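PDB 1U0M: 1,3,6,8-tetrahydroxynaphthalene synthase, which catalyses the iterative condensation of five malonyl-CoA units and the cyclisation of the resulting pentaketide to 1,3,6,8-tetrahydroxynaphthalene, a step in melanin biosynthesis. Local coordinates for residues A[231-236]-A[240-245]; A[24-29]-A[48-53]. One frame throughout, in Å; residues are numbered along the deposited sequence.

Interaction 1. Residues A[231-236]-A[240-245]; sequences MYDVKA and HFLLDK
The carbonyl O of His240 takes a straight hydrogen bond from Asp233 N (2.7 Å, 168° at the hydrogen) and a CA-H...O contact from Tyr232 CA at 3.4 Å. His240 N returns a bond to Asp233 O, and Met231 and Leu242 form the next hydrogen-bonded pair of this antiparallel hairpin, Leu242 N lying 2.7 Å from Met231 O. Between these rungs Tyr232 and Phe241 make the non-hydrogen-bonded pair and share one face, where Tyr232 CE2 comes 3.8 Å from Phe241 CD1. On the other face Met231 CG rests on Leu242 CB, and both methyls of Leu242 lie against the Asp233 carboxylate. The Lys235 and His240 side chains cross at about a right angle, with Lys235 CD in CH-pi contact over one face of the ring, 3.5 Å from its centroid. Tyr232 OH is held by Cys114 O, and Met119 of the second subunit packs on Tyr232. Phe241 lies near Cys146, probably the catalytic nucleophile, and its backbone N is hydrogen-bonded to a glycerol, probably from the crystallisation liquor. The hairpin thus sets two rings on the face whose Phe241 nears Cys146, and thioether, carboxylate, imidazole and aliphatic groups on the other.

Interaction 2. Residues A[24-29]-A[48-53]; sequences ITMEET and RLIENT
Helix 26-37 begins directly after strand 22-25, and its first turn faces residues 48-53, toward the C-terminal part of helix 43-52; the backbones approach most closely at Met26 and Glu51, whose CA atoms are 7.0 Å apart. No hydrogen bond spans the gap, so side chains make the contact. Met26 does most of the bridging: CG is anti to the backbone N (chi1 166°), and bends at chi2 and chi3 turn the thioether so that two of its atoms meet different residues. SD lies over the backbone of Glu51, 3.7 Å from its CA, while the terminal CE meets Ile50 CG2 at 3.3 Å, a short distance that may partly reflect coordinate error. Ile50 CG2 also meets the methyl of Thr29, one turn along from Met26, with Thr29 CG2 4.1 Å away. Leu30 of helix 26-37 also touches Ile50 and Glu51. At the strand-to-helix junction Thr25 OG1 accepts a bond from Glu28 N (3.1 Å, 165° at the hydrogen), and the Glu28 carboxylate reaches back to Thr25 N in a weak bond of 3.3 Å from OE2. Away from Cys146, the probable active-site cysteine, the contact joins two helices consecutive in the chain, 26-37 and 43-52, and Thr25 as N-cap and Glu28 form a capping box at the start of the first.

Overall arrangement
From the N terminus, interaction 2 comes first: strand 22-25 leads into helix 26-37, the chain turns back along helix 43-52, and the contact closes that excursion across 18 intervening residues, joining the two helices. Strand 57-60 then pairs with strand 22-25. Much later, after strand 212-222 of the central nine-stranded sheet, interaction 1 closes a tight hairpin near Cys146, tying strand 230-235 to strand 238-243 with just three residues between its segments. The two loops follow in series, neither nesting nor crossing, and lie in the N-terminal and C-terminal chalcone/stilbene synthase regions respectively. The centres of interactions 1 and 2 are about 22 Å apart, with nearest atoms about 8 Å apart.

Interaction 1. Residues A[231-236]-A[240-245]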
ATOM      1  N   MET A 231       8.066 -12.419  -6.587  1.00 35.43           N
ATOM      2  CA  MET A 231       8.278 -11.727  -5.326  1.00 35.26           C
ATOM      3  C   MET A 231       9.599 -10.993  -5.185  1.00 32.11           C
ATOM      4  O   MET A 231      10.488 -11.071  -6.029  1.00 31.35           O
ATOM      5  CB  MET A 231       8.229 -12.751  -4.197  1.00 35.22           C
ATOM      6  CG  MET A 231       9.443 -13.689  -4.251  1.00 35.39           C
ATOM      7  SD  MET A 231       9.376 -15.041  -3.086  1.00 39.22           S
ATOM      8  CE  MET A 231       9.830 -14.171  -1.539  1.00 37.99           C
ATOM      9  N   TYR A 232       9.716 -10.319  -4.052  1.00 29.98           N
ATOM     10  CA  TYR A 232      10.915  -9.588  -3.711  1.00 31.04           C
ATOM     11  C   TYR A 232      11.653 -10.262  -2.556  1.00 28.25           C
ATOM     12  O   TYR A 232      11.034 -10.721  -1.612  1.00 29.90           O
ATOM     13  CB  TYR A 232      10.548  -8.161  -3.262  1.00 30.91           C
ATOM     14  CG  TYR A 232      10.573  -7.095  -4.331  1.00 25.85           C
ATOM     15  CD1 TYR A 232       9.897  -5.892  -4.143  1.00 27.68           C
ATOM     16  CD2 TYR A 232      11.294  -7.267  -5.507  1.00 25.34           C
ATOM     17  CE1 TYR A 232       9.938  -4.882  -5.092  1.00 27.31           C
ATOM     18  CE2 TYR A 232      11.345  -6.268  -6.475  1.00 24.18           C
ATOM     19  CZ  TYR A 232      10.665  -5.070  -6.256  1.00 29.58           C
ATOM     20  OH  TYR A 232      10.734  -4.047  -7.173  1.00 28.49           O
ATOM     21  N   ASP A 233      12.969 -10.357  -2.656  1.00 29.16           N
ATOM     22  CA  ASP A 233      13.786 -10.826  -1.531  1.00 27.46           C
ATOM     23  C   ASP A 233      14.257  -9.446  -1.034  1.00 27.20           C
ATOM     24  O   ASP A 233      14.806  -8.673  -1.814  1.00 24.72           O
ATOM     25  CB  ASP A 233      15.001 -11.633  -2.007  1.00 32.26           C
ATOM     26  CG  ASP A 233      14.820 -13.150  -1.832  1.00 33.61           C
ATOM     27  OD1 ASP A 233      15.633 -13.908  -2.398  1.00 38.64           O
ATOM     28  OD2 ASP A 233      13.883 -13.587  -1.136  1.00 31.15           O
ATOM     29  N   VAL A 234      14.007  -9.115   0.231  1.00 29.63           N
ATOM     30  CA  VAL A 234      14.395  -7.804   0.768  1.00 29.55           C
ATOM     31  C   VAL A 234      15.682  -7.871   1.584  1.00 29.16           C
ATOM     32  O   VAL A 234      15.700  -8.391   2.699  1.00 29.00           O
ATOM     33  CB  VAL A 234      13.280  -7.217   1.642  1.00 31.24           C
ATOM     34  CG1 VAL A 234      13.704  -5.850   2.180  1.00 28.25           C
ATOM     35  CG2 VAL A 234      11.984  -7.106   0.818  1.00 30.84           C
ATOM     36  N   LYS A 235      16.748  -7.307   1.027  1.00 26.81           N
ATOM     37  CA  LYS A 235      18.064  -7.335   1.655  1.00 26.24           C
ATOM     38  C   LYS A 235      18.648  -5.955   1.940  1.00 27.84           C
ATOM     39  O   LYS A 235      18.054  -4.929   1.626  1.00 26.18           O
ATOM     40  CB  LYS A 235      19.027  -8.087   0.737  1.00 21.66           C
ATOM     41  CG  LYS A 235      18.560  -9.485   0.393  1.00 27.33           C
ATOM     42  CD  LYS A 235      19.384 -10.103  -0.700  1.00 27.25           C
ATOM     43  CE  LYS A 235      18.908 -11.528  -0.981  1.00 29.14           C
ATOM     44  NZ  LYS A 235      19.850 -12.212  -1.883  1.00 31.05           N
ATOM     45  N   ALA A 236      19.847  -5.949   2.508  1.00 27.20           N
ATOM     46  CA  ALA A 236      20.527  -4.708   2.806  1.00 28.08           C
ATOM     47  C   ALA A 236      20.806  -3.963   1.499  1.00 27.87           C
ATOM     48  O   ALA A 236      20.973  -2.751   1.499  1.00 27.82           O
ATOM     49  CB  ALA A 236      21.820  -5.003   3.526  1.00 28.13           C
ATOM     50  N   HIS A 240      15.427  -7.489  -4.324  1.00 27.14           N
ATOM     51  CA  HIS A 240      15.896  -8.465  -5.299  1.00 28.52           C
ATOM     52  C   HIS A 240      14.658  -9.177  -5.854  1.00 27.98           C
ATOM     53  O   HIS A 240      13.944  -9.876  -5.136  1.00 28.62           O
ATOM     54  CB  HIS A 240      16.842  -9.491  -4.642  1.00 26.30           C
ATOM     55  CG  HIS A 240      18.135  -8.908  -4.162  1.00 26.67           C
ATOM     56  ND1 HIS A 240      18.197  -7.927  -3.191  1.00 28.07           N
ATOM     57  CD2 HIS A 240      19.419  -9.195  -4.489  1.00 22.01           C
ATOM     58  CE1 HIS A 240      19.463  -7.641  -2.940  1.00 24.76           C
ATOM     59  NE2 HIS A 240      20.224  -8.396  -3.714  1.00 23.74           N
ATOM     60  N   PHE A 241      14.412  -8.980  -7.138  1.00 28.40           N
ATOM     61  CA  PHE A 241      13.261  -9.557  -7.803  1.00 30.31           C
ATOM     62  C   PHE A 241      13.433 -11.036  -8.157  1.00 32.35           C
ATOM     63  O   PHE A 241      14.419 -11.426  -8.778  1.00 31.87           O
ATOM     64  CB  PHE A 241      12.958  -8.756  -9.074  1.00 26.53           C
ATOM     65  CG  PHE A 241      11.645  -9.100  -9.701  1.00 26.96           C
ATOM     66  CD1 PHE A 241      10.461  -8.938  -8.989  1.00 25.07           C
ATOM     67  CD2 PHE A 241      11.586  -9.591 -11.002  1.00 27.57           C
ATOM     68  CE1 PHE A 241       9.228  -9.259  -9.563  1.00 26.24           C
ATOM     69  CE2 PHE A 241      10.347  -9.917 -11.583  1.00 28.63           C
ATOM     70  CZ  PHE A 241       9.178  -9.748 -10.862  1.00 23.31           C
ATOM     71  N   LEU A 242      12.454 -11.846  -7.765  1.00 34.34           N
ATOM     72  CA  LEU A 242      12.472 -13.280  -8.029  1.00 37.25           C
ATOM     73  C   LEU A 242      11.263 -13.674  -8.869  1.00 39.10           C
ATOM     74  O   LEU A 242      10.104 -13.435  -8.492  1.00 40.08           O
ATOM     75  CB  LEU A 242      12.460 -14.071  -6.719  1.00 39.31           C
ATOM     76  CG  LEU A 242      13.759 -14.206  -5.914  1.00 42.36           C
ATOM     77  CD1 LEU A 242      14.354 -12.848  -5.597  1.00 43.65           C
ATOM     78  CD2 LEU A 242      13.455 -14.949  -4.635  1.00 43.20           C
ATOM     79  N   LEU A 243      11.541 -14.275 -10.017  1.00 40.45           N
ATOM     80  CA  LEU A 243      10.497 -14.705 -10.927  1.00 45.19           C
ATOM     81  C   LEU A 243      10.705 -16.185 -11.253  1.00 47.69           C
ATOM     82  O   LEU A 243      11.675 -16.555 -11.924  1.00 49.77           O
ATOM     83  CB  LEU A 243      10.561 -13.859 -12.191  1.00 45.30           C
ATOM     84  CG  LEU A 243       9.443 -13.988 -13.219  1.00 46.35           C
ATOM     85  CD1 LEU A 243       8.093 -13.626 -12.610  1.00 42.68           C
ATOM     86  CD2 LEU A 243       9.783 -13.077 -14.378  1.00 44.96           C
ATOM     87  N   ASP A 244       9.797 -17.024 -10.755  1.00 48.95           N
ATOM     88  CA  ASP A 244       9.861 -18.467 -10.965  1.00 50.14           C
ATOM     89  C   ASP A 244       9.728 -18.837 -12.440  1.00 50.23           C
ATOM     90  O   ASP A 244       8.888 -18.304 -13.161  1.00 48.56           O
ATOM     91  CB  ASP A 244       8.758 -19.166 -10.160  1.00 50.64           C
ATOM     92  CG  ASP A 244       8.913 -20.682 -10.132  1.00 51.29           C
ATOM     93  OD1 ASP A 244       9.186 -21.234  -9.045  1.00 51.71           O
ATOM     94  OD2 ASP A 244       8.761 -21.320 -11.194  1.00 50.25           O
ATOM     95  N   LYS A 245      10.577 -19.762 -12.865  1.00 52.70           N
ATOM     96  CA  LYS A 245      10.618 -20.262 -14.238  1.00 54.09           C
ATOM     97  C   LYS A 245       9.235 -20.649 -14.746  1.00 53.26           C
ATOM     98  O   LYS A 245       8.949 -20.530 -15.934  1.00 53.33           O
ATOM     99  CB  LYS A 245      11.524 -21.492 -14.303  1.00 56.79           C
ATOM    100  CG  LYS A 245      12.921 -21.318 -13.686  1.00 60.22           C
ATOM    101  CD  LYS A 245      12.902 -20.814 -12.225  1.00 61.27           C
ATOM    102  CE  LYS A 245      11.923 -21.583 -11.337  1.00 62.26           C
ATOM    103  NZ  LYS A 245      12.162 -23.052 -11.305  1.00 62.77           N
TER

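Interaction 2. Residues A[24-29]-A[48-53]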
ATOM      1  N   ILE A  24      18.346   2.352 -23.619  1.00 36.82           N
ATOM      2  CA  ILE A  24      19.222   1.207 -23.786  1.00 36.28           C
ATOM      3  C   ILE A  24      18.545   0.265 -24.783  1.00 37.15           C
ATOM      4  O   ILE A  24      17.380  -0.138 -24.611  1.00 35.34           O
ATOM      5  CB  ILE A  24      19.540   0.477 -22.445  1.00 35.57           C
ATOM      6  CG1 ILE A  24      20.474  -0.704 -22.729  1.00 38.23           C
ATOM      7  CG2 ILE A  24      18.272   0.052 -21.745  1.00 36.52           C
ATOM      8  CD1 ILE A  24      21.037  -1.392 -21.496  1.00 38.64           C
ATOM      9  N   THR A  25      19.282  -0.033 -25.852  1.00 34.68           N
ATOM     10  CA  THR A  25      18.803  -0.899 -26.919  1.00 34.66           C
ATOM     11  C   THR A  25      19.041  -2.373 -26.610  1.00 35.10           C
ATOM     12  O   THR A  25      19.792  -2.730 -25.701  1.00 36.83           O
ATOM     13  CB  THR A  25      19.530  -0.616 -28.236  1.00 33.01           C
ATOM     14  OG1 THR A  25      20.905  -0.990 -28.079  1.00 35.76           O
ATOM     15  CG2 THR A  25      19.446   0.872 -28.613  1.00 27.58           C
ATOM     16  N   MET A  26      18.387  -3.216 -27.391  1.00 34.93           N
ATOM     17  CA  MET A  26      18.515  -4.658 -27.273  1.00 36.27           C
ATOM     18  C   MET A  26      19.977  -5.048 -27.424  1.00 35.38           C
ATOM     19  O   MET A  26      20.521  -5.801 -26.621  1.00 34.15           O
ATOM     20  CB  MET A  26      17.718  -5.323 -28.391  1.00 40.10           C
ATOM     21  CG  MET A  26      18.018  -6.793 -28.593  1.00 42.32           C
ATOM     22  SD  MET A  26      17.112  -7.765 -27.438  1.00 52.34           S
ATOM     23  CE  MET A  26      18.071  -7.575 -25.991  1.00 47.85           C
ATOM     24  N   GLU A  27      20.592  -4.529 -28.479  1.00 36.51           N
ATOM     25  CA  GLU A  27      21.982  -4.808 -28.796  1.00 40.43           C
ATOM     26  C   GLU A  27      22.893  -4.482 -27.627  1.00 39.26           C
ATOM     27  O   GLU A  27      23.738  -5.292 -27.253  1.00 40.37           O
ATOM     28  CB  GLU A  27      22.421  -4.005 -30.029  1.00 42.84           C
ATOM     29  CG  GLU A  27      23.317  -4.804 -30.974  1.00 49.41           C
ATOM     30  CD  GLU A  27      24.366  -3.954 -31.683  1.00 53.24           C
ATOM     31  OE1 GLU A  27      23.992  -2.951 -32.333  1.00 54.17           O
ATOM     32  OE2 GLU A  27      25.572  -4.298 -31.596  1.00 55.67           O
ATOM     33  N   GLU A  28      22.720  -3.289 -27.062  1.00 39.52           N
ATOM     34  CA  GLU A  28      23.524  -2.847 -25.930  1.00 39.92           C
ATOM     35  C   GLU A  28      23.375  -3.787 -24.751  1.00 36.32           C
ATOM     36  O   GLU A  28      24.365  -4.134 -24.097  1.00 31.50           O
ATOM     37  CB  GLU A  28      23.112  -1.446 -25.490  1.00 43.69           C
ATOM     38  CG  GLU A  28      23.408  -0.353 -26.491  1.00 47.57           C
ATOM     39  CD  GLU A  28      22.640   0.905 -26.162  1.00 51.93           C
ATOM     40  OE1 GLU A  28      22.682   1.335 -24.988  1.00 53.51           O
ATOM     41  OE2 GLU A  28      21.993   1.466 -27.070  1.00 54.31           O
ATOM     42  N   THR A  29      22.135  -4.183 -24.480  1.00 35.70           N
ATOM     43  CA  THR A  29      21.853  -5.089 -23.369  1.00 37.63           C
ATOM     44  C   THR A  29      22.669  -6.358 -23.524  1.00 37.15           C
ATOM     45  O   THR A  29      23.297  -6.821 -22.567  1.00 36.84           O
ATOM     46  CB  THR A  29      20.355  -5.481 -23.297  1.00 38.28           C
ATOM     47  OG1 THR A  29      19.562  -4.329 -22.983  1.00 37.51           O
ATOM     48  CG2 THR A  29      20.136  -6.524 -22.221  1.00 38.49           C
ATOM     49  N   ARG A  48      19.946 -15.600 -25.421  1.00 34.42           N
ATOM     50  CA  ARG A  48      18.898 -16.023 -26.347  1.00 33.85           C
ATOM     51  C   ARG A  48      17.529 -15.622 -25.821  1.00 34.22           C
ATOM     52  O   ARG A  48      16.705 -15.054 -26.549  1.00 35.52           O
ATOM     53  CB  ARG A  48      18.953 -17.551 -26.556  1.00 34.99           C
ATOM     54  CG  ARG A  48      17.802 -18.118 -27.412  1.00 34.62           C
ATOM     55  CD  ARG A  48      18.057 -19.579 -27.833  1.00 33.59           C
ATOM     56  NE  ARG A  48      18.013 -20.493 -26.697  1.00 31.66           N
ATOM     57  CZ  ARG A  48      16.894 -20.890 -26.102  1.00 31.06           C
ATOM     58  NH1 ARG A  48      15.716 -20.468 -26.539  1.00 31.34           N
ATOM     59  NH2 ARG A  48      16.953 -21.688 -25.052  1.00 34.11           N
ATOM     60  N   LEU A  49      17.293 -15.942 -24.553  1.00 36.21           N
ATOM     61  CA  LEU A  49      16.037 -15.632 -23.878  1.00 37.39           C
ATOM     62  C   LEU A  49      15.754 -14.139 -23.955  1.00 38.21           C
ATOM     63  O   LEU A  49      14.656 -13.715 -24.316  1.00 37.62           O
ATOM     64  CB  LEU A  49      16.117 -16.075 -22.414  1.00 37.20           C
ATOM     65  CG  LEU A  49      15.840 -17.562 -22.126  1.00 37.58           C
ATOM     66  CD1 LEU A  49      16.626 -18.436 -23.075  1.00 38.84           C
ATOM     67  CD2 LEU A  49      16.202 -17.883 -20.688  1.00 37.70           C
ATOM     68  N   ILE A  50      16.759 -13.343 -23.624  1.00 36.72           N
ATOM     69  CA  ILE A  50      16.605 -11.902 -23.673  1.00 35.80           C
ATOM     70  C   ILE A  50      16.251 -11.460 -25.082  1.00 36.71           C
ATOM     71  O   ILE A  50      15.255 -10.773 -25.302  1.00 36.44           O
ATOM     72  CB  ILE A  50      17.899 -11.200 -23.219  1.00 34.26           C
ATOM     73  CG1 ILE A  50      18.110 -11.439 -21.718  1.00 32.64           C
ATOM     74  CG2 ILE A  50      17.810  -9.706 -23.510  1.00 34.56           C
ATOM     75  CD1 ILE A  50      19.408 -10.907 -21.186  1.00 32.57           C
ATOM     76  N   GLU A  51      17.050 -11.884 -26.051  1.00 37.81           N
ATOM     77  CA  GLU A  51      16.790 -11.480 -27.418  1.00 38.86           C
ATOM     78  C   GLU A  51      15.402 -11.852 -27.922  1.00 38.26           C
ATOM     79  O   GLU A  51      14.766 -11.063 -28.614  1.00 38.89           O
ATOM     80  CB  GLU A  51      17.855 -12.045 -28.353  1.00 39.67           C
ATOM     81  CG  GLU A  51      17.907 -11.276 -29.654  1.00 43.81           C
ATOM     82  CD  GLU A  51      19.175 -11.501 -30.442  1.00 46.32           C
ATOM     83  OE1 GLU A  51      19.477 -10.647 -31.301  1.00 50.11           O
ATOM     84  OE2 GLU A  51      19.866 -12.517 -30.218  1.00 48.56           O
ATOM     85  N   ASN A  52      14.930 -13.045 -27.571  1.00 39.62           N
ATOM     86  CA  ASN A  52      13.609 -13.511 -27.999  1.00 40.64           C
ATOM     87  C   ASN A  52      12.490 -12.664 -27.443  1.00 41.99           C
ATOM     88  O   ASN A  52      11.372 -12.661 -27.962  1.00 44.24           O
ATOM     89  CB  ASN A  52      13.382 -14.958 -27.564  1.00 38.05           C
ATOM     90  CG  ASN A  52      14.096 -15.948 -28.454  1.00 39.57           C
ATOM     91  OD1 ASN A  52      14.132 -17.135 -28.152  1.00 39.80           O
ATOM     92  ND2 ASN A  52      14.665 -15.466 -29.561  1.00 36.47           N
ATOM     93  N   THR A  53      12.794 -11.957 -26.368  1.00 42.50           N
ATOM     94  CA  THR A  53      11.826 -11.099 -25.719  1.00 41.58           C
ATOM     95  C   THR A  53      11.267 -10.018 -26.660  1.00 41.36           C
ATOM     96  O   THR A  53      10.142  -9.544 -26.474  1.00 40.88           O
ATOM     97  CB  THR A  53      12.479 -10.477 -24.467  1.00 42.71           C
ATOM     98  OG1 THR A  53      11.953 -11.113 -23.290  1.00 40.25           O
ATOM     99  CG2 THR A  53      12.262  -9.004 -24.420  1.00 40.17           C
TER